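Local coordinates for hemin degrading factor (Pseudomonas aeruginosa, PDB 4IMH), which binds heme in the cytoplasm and probably takes part in heme transport and breakdown, at residues R55-W60 and E165-A170; R134-F139 and R158-L163. One frame throughout, in Å; residues are numbered along the deposited sequence.

Both contacts use helix 160-167 and both reach the same antiparallel sheet, within the N-terminal HemS/ChuX domain region. Along the chain the order is 55-60, 134-139, 158-163, 165-170, and contact 2 therefore falls wholly between the two halves of contact 1. Their centres are about 10 Å apart. Contact 2 sets the start of the helix against strand 131-140, while contact 1 ties its C-terminal end to an outermost strand, 53-56, with strand 118-128 running between those two strands. L56 CD1 meets I136 CD1 at 3.9 Å, so the two contacts touch through apolar side chains. Together they fix the helix over the sheet, away from the residues known to bind heme.

Contact 1. Residues R55-W60 and E165-A170; sequences RLRPDW and ERLRAA
A single antiparallel beta bridge pairs L56 of edge strand 53-56 with R168, the first residue past helix 160-167. The two form a non-hydrogen-bonded pair, CA to CA 4.4 Å, with one backbone bond on each side of it. R57 N gives its hydrogen to L167 O at 2.8 Å, almost straight at 172°, and the N-H meets the carbonyl nearly head-on. On the other side A169 N reaches R55 O at 3.0 Å, approaching that oxygen from a bent and tilted direction. L167 O also takes a CA-H contact from L56, CA to O 3.3 Å.

The R57 side chain carries the bridge on to the helix end. It runs past L167 at about a right angle, its CG lying near L167 O, and a bend at chi3 (-80°) brings the guanidinium round to the last helical turn. There NH2 donates to R166 O at 2.9 Å, the oxygen lying near the guanidinium plane. NH1 turns back to its own segment and makes a salt bridge with D59 OD2 at 2.7 Å, within 4° of that plane and on the lone pair facing away from OD1. Two partners in or near the plane thus limit the rotation of the group. D59 is itself the N-cap of helix 60-67, with a weak bond from A62 N to OD1.

Alongside these bonds, L56 CD2 packs on L167 CB at 4.2 Å, and L167 continues onto A62 and L63. R166 points its own charged end to E69. L56 also bonds through its backbone to V121 of strand 118-128. The tail leaving the helix thus adds a single bridge to the outer edge of the antiparallel sheet.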
# COMPACT_ATOMS: atom_id res chain seq x y z
N ARG A 55 14.41 -15.23 -10.46
CA ARG A 55 13.97 -15.33 -9.09
C ARG A 55 15.08 -14.91 -8.16
O ARG A 55 16.23 -15.31 -8.36
CB ARG A 55 13.52 -16.73 -8.79
CG ARG A 55 12.96 -16.83 -7.43
CD ARG A 55 11.76 -17.65 -7.43
NE ARG A 55 11.20 -17.71 -6.09
CZ ARG A 55 10.30 -18.61 -5.75
NH1 ARG A 55 9.85 -18.66 -4.51
NH2 ARG A 55 9.91 -19.52 -6.64
N LEU A 56 14.75 -14.07 -7.17
CA LEU A 56 15.73 -13.66 -6.17
C LEU A 56 15.47 -14.39 -4.85
O LEU A 56 14.38 -14.91 -4.60
CB LEU A 56 15.73 -12.15 -5.96
CG LEU A 56 15.94 -11.28 -7.22
CD1 LEU A 56 16.04 -9.83 -6.84
CD2 LEU A 56 17.17 -11.69 -8.03
N ARG A 57 16.49 -14.47 -4.02
CA ARG A 57 16.33 -14.96 -2.65
C ARG A 57 15.49 -14.01 -1.84
O ARG A 57 15.73 -12.79 -1.92
CB ARG A 57 17.69 -15.10 -1.95
CG ARG A 57 18.57 -16.19 -2.49
CD ARG A 57 19.86 -16.35 -1.68
NE ARG A 57 20.87 -15.35 -2.04
CZ ARG A 57 21.22 -14.33 -1.28
NH1 ARG A 57 20.68 -14.16 -0.09
NH2 ARG A 57 22.14 -13.47 -1.70
N PRO A 58 14.57 -14.53 -1.00
CA PRO A 58 13.76 -13.66 -0.11
C PRO A 58 14.56 -13.16 1.08
O PRO A 58 14.13 -13.28 2.19
CB PRO A 58 12.63 -14.59 0.35
CG PRO A 58 13.27 -15.97 0.35
CD PRO A 58 14.21 -15.96 -0.84
N ASP A 59 15.73 -12.60 0.81
CA ASP A 59 16.66 -12.19 1.83
C ASP A 59 16.49 -10.69 2.04
O ASP A 59 17.26 -9.87 1.52
CB ASP A 59 18.08 -12.58 1.38
CG ASP A 59 19.15 -12.27 2.40
OD1 ASP A 59 18.86 -11.60 3.39
OD2 ASP A 59 20.31 -12.64 2.16
N TRP A 60 15.45 -10.33 2.79
CA TRP A 60 15.02 -8.93 2.80
C TRP A 60 16.08 -8.00 3.38
O TRP A 60 16.24 -6.89 2.91
CB TRP A 60 13.71 -8.80 3.55
CG TRP A 60 12.74 -9.81 3.16
CD1 TRP A 60 12.18 -10.75 3.97
CD2 TRP A 60 12.22 -10.05 1.85
NE1 TRP A 60 11.33 -11.54 3.25
CE2 TRP A 60 11.34 -11.13 1.94
CE3 TRP A 60 12.40 -9.44 0.62
CZ2 TRP A 60 10.66 -11.64 0.84
CZ3 TRP A 60 11.71 -9.91 -0.46
CH2 TRP A 60 10.86 -11.02 -0.35
N GLU A 165 22.72 -10.55 -9.68
CA GLU A 165 23.67 -11.65 -9.52
C GLU A 165 23.87 -12.01 -8.06
O GLU A 165 23.92 -13.18 -7.69
CB GLU A 165 25.02 -11.31 -10.16
CG GLU A 165 26.13 -12.30 -9.85
CD GLU A 165 25.94 -13.69 -10.45
OE1 GLU A 165 24.91 -13.91 -11.13
OE2 GLU A 165 26.81 -14.56 -10.17
N ARG A 166 23.98 -10.97 -7.23
CA ARG A 166 24.20 -11.09 -5.81
C ARG A 166 23.04 -11.83 -5.15
O ARG A 166 23.23 -12.64 -4.24
CB ARG A 166 24.36 -9.66 -5.24
CG ARG A 166 24.83 -9.52 -3.81
CD ARG A 166 25.65 -8.21 -3.59
NE ARG A 166 24.85 -6.99 -3.41
CZ ARG A 166 24.75 -5.97 -4.27
NH1 ARG A 166 25.38 -5.96 -5.44
NH2 ARG A 166 24.00 -4.93 -3.95
N LEU A 167 21.81 -11.57 -5.61
CA LEU A 167 20.62 -12.06 -4.90
C LEU A 167 19.93 -13.25 -5.59
O LEU A 167 18.90 -13.73 -5.12
CB LEU A 167 19.62 -10.92 -4.72
CG LEU A 167 20.17 -9.79 -3.85
CD1 LEU A 167 19.29 -8.58 -3.90
CD2 LEU A 167 20.32 -10.25 -2.42
N ARG A 168 20.47 -13.69 -6.72
CA ARG A 168 19.78 -14.68 -7.55
C ARG A 168 19.62 -15.98 -6.76
O ARG A 168 20.60 -16.52 -6.25
CB ARG A 168 20.57 -14.89 -8.86
CG ARG A 168 20.36 -16.19 -9.57
CD ARG A 168 21.47 -16.43 -10.59
NE ARG A 168 21.41 -15.37 -11.54
CZ ARG A 168 20.63 -15.39 -12.62
NH1 ARG A 168 19.89 -16.46 -12.94
NH2 ARG A 168 20.62 -14.33 -13.39
N ALA A 169 18.41 -16.52 -6.74
CA ALA A 169 18.13 -17.79 -6.06
C ALA A 169 18.81 -18.99 -6.77
O ALA A 169 19.00 -18.97 -7.99
CB ALA A 169 16.64 -18.01 -6.00
N ALA A 170 19.17 -20.03 -6.00
CA ALA A 170 19.79 -21.23 -6.59
C ALA A 170 18.79 -21.97 -7.49
O ALA A 170 19.15 -22.45 -8.56
CB ALA A 170 20.32 -22.15 -5.52

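Contact 2. Residues R134-F139 and R158-L163; sequences RSIQVF and RAWEPL
R134 lies over one face of the W160 indole, its aliphatic chain doing the touching. CD sits 3.6 Å from the centroid of the five-membered ring of W160 and only 3° off the ring normal, a CH-pi contact. Because the chain is extended from CG to NE, it runs along the indole, with R134 CB 3.9 Å from W160 CH2 over the benzene part. The guanidinium is lifted away above the five-membered ring and turned 70° to it; R134 CZ is 5.3 Å from the same centroid, so any cation-pi attraction is weak at most. S135 O meets the rim of the ring instead, in its plane and 3.5 Å from W160 CH2. I136 and the indole run alongside one another, pointing opposite ways, with I136 CD1 3.8 Å from W160 CZ3, and the same methyl comes within 4.4 Å of L163 CD2, one turn further along the helix.

This is helix-on-sheet packing: W160 and L163 of helix 160-167 press on a face of the antiparallel sheet, R134 and I136 being its contribution from strand 131-140. W160 holds CG anti to its backbone N (chi1 175°), which sends the ring out from the helix to the strand.

Further out, a water accepts from R134 NE at 3.1 Å and donates to E161 OE2 at 3.0 Å, linking the arginine to the helix. W160 also touches L151 on neighbouring strand 145-151, and I136 rests on V121 and A123 of strand 118-128. On the other face of the same strand, S135 OG accepts a bond from Q137 NE2, and Q137 packs against V45 of helix 41-46.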
# COMPACT_ATOMS: atom_id res chain seq x y z
N ARG A 134 12.93 -2.49 -16.10
CA ARG A 134 13.44 -3.28 -15.01
C ARG A 134 12.67 -3.00 -13.74
O ARG A 134 12.38 -1.83 -13.44
CB ARG A 134 14.88 -2.95 -14.79
CG ARG A 134 15.75 -3.36 -16.02
CD ARG A 134 17.11 -2.83 -15.91
NE ARG A 134 17.93 -3.24 -17.05
CZ ARG A 134 18.11 -2.51 -18.16
NH1 ARG A 134 17.56 -1.31 -18.29
NH2 ARG A 134 18.87 -2.98 -19.12
N SER A 135 12.33 -4.05 -13.02
CA SER A 135 11.62 -3.91 -11.77
C SER A 135 11.86 -5.09 -10.84
O SER A 135 12.24 -6.19 -11.26
CB SER A 135 10.14 -3.72 -12.02
OG SER A 135 9.51 -4.84 -12.58
N ILE A 136 11.69 -4.82 -9.55
CA ILE A 136 11.73 -5.82 -8.50
C ILE A 136 10.31 -5.96 -7.93
O ILE A 136 9.68 -4.91 -7.61
CB ILE A 136 12.71 -5.40 -7.38
CG1 ILE A 136 14.12 -5.19 -7.87
CG2 ILE A 136 12.69 -6.40 -6.26
CD1 ILE A 136 14.79 -6.40 -8.32
N GLN A 137 9.78 -7.17 -7.90
CA GLN A 137 8.39 -7.42 -7.56
C GLN A 137 8.26 -8.53 -6.50
O GLN A 137 8.76 -9.67 -6.67
CB GLN A 137 7.58 -7.77 -8.81
CG GLN A 137 7.68 -6.70 -9.94
CD GLN A 137 6.61 -6.78 -10.98
OE1 GLN A 137 5.66 -7.55 -10.89
NE2 GLN A 137 6.78 -6.00 -12.05
N VAL A 138 7.58 -8.16 -5.43
CA VAL A 138 7.38 -9.00 -4.26
C VAL A 138 5.93 -9.44 -4.17
O VAL A 138 5.03 -8.61 -4.30
CB VAL A 138 7.73 -8.27 -2.99
CG1 VAL A 138 7.54 -9.19 -1.79
CG2 VAL A 138 9.12 -7.69 -3.06
N PHE A 139 5.75 -10.71 -3.81
CA PHE A 139 4.42 -11.34 -3.71
C PHE A 139 4.30 -12.00 -2.35
O PHE A 139 5.32 -12.36 -1.74
CB PHE A 139 4.21 -12.32 -4.86
CG PHE A 139 4.25 -11.63 -6.18
CD1 PHE A 139 3.11 -11.02 -6.71
CD2 PHE A 139 5.46 -11.41 -6.77
CE1 PHE A 139 3.17 -10.29 -7.87
CE2 PHE A 139 5.53 -10.69 -7.93
CZ PHE A 139 4.40 -10.12 -8.47
N ARG A 158 23.74 0.61 -13.91
CA ARG A 158 24.99 -0.12 -13.69
C ARG A 158 24.88 -1.07 -12.49
O ARG A 158 25.56 -2.07 -12.44
CB ARG A 158 26.16 0.84 -13.47
CG ARG A 158 26.54 1.61 -14.70
CD ARG A 158 27.66 2.61 -14.42
NE ARG A 158 27.15 3.90 -13.94
CZ ARG A 158 26.97 4.98 -14.71
NH1 ARG A 158 27.26 4.96 -16.01
NH2 ARG A 158 26.50 6.10 -14.17
N ALA A 159 23.99 -0.75 -11.56
CA ALA A 159 23.88 -1.50 -10.31
C ALA A 159 22.96 -2.70 -10.43
O ALA A 159 22.94 -3.57 -9.57
CB ALA A 159 23.38 -0.59 -9.23
N TRP A 160 22.23 -2.74 -11.53
CA TRP A 160 21.20 -3.73 -11.75
C TRP A 160 21.76 -5.14 -11.86
O TRP A 160 21.42 -6.02 -11.06
CB TRP A 160 20.39 -3.37 -13.00
CG TRP A 160 19.38 -4.40 -13.37
CD1 TRP A 160 19.50 -5.33 -14.35
CD2 TRP A 160 18.11 -4.64 -12.75
NE1 TRP A 160 18.38 -6.13 -14.39
CE2 TRP A 160 17.52 -5.72 -13.42
CE3 TRP A 160 17.42 -4.03 -11.69
CZ2 TRP A 160 16.24 -6.22 -13.07
CZ3 TRP A 160 16.17 -4.53 -11.35
CH2 TRP A 160 15.59 -5.59 -12.05
N GLU A 161 22.64 -5.38 -12.83
CA GLU A 161 23.16 -6.73 -13.02
C GLU A 161 23.88 -7.26 -11.80
O GLU A 161 23.56 -8.35 -11.36
CB GLU A 161 24.09 -6.80 -14.24
CG GLU A 161 23.33 -6.63 -15.57
CD GLU A 161 22.31 -7.73 -15.84
OE1 GLU A 161 22.28 -8.75 -15.11
OE2 GLU A 161 21.52 -7.56 -16.80
N PRO A 162 24.78 -6.47 -11.18
CA PRO A 162 25.42 -7.01 -9.98
C PRO A 162 24.44 -7.28 -8.84
O PRO A 162 24.64 -8.23 -8.08
CB PRO A 162 26.43 -5.92 -9.59
CG PRO A 162 26.70 -5.19 -10.82
CD PRO A 162 25.41 -5.21 -11.61
N LEU A 163 23.38 -6.48 -8.71
CA LEU A 163 22.40 -6.73 -7.69
C LEU A 163 21.70 -8.05 -7.92
O LEU A 163 21.54 -8.86 -7.00
CB LEU A 163 21.35 -5.61 -7.66
CG LEU A 163 20.23 -5.82 -6.65
CD1 LEU A 163 19.85 -4.46 -6.13
CD2 LEU A 163 19.04 -6.47 -7.26
O HOH W 1 19.25 -5.93 -17.80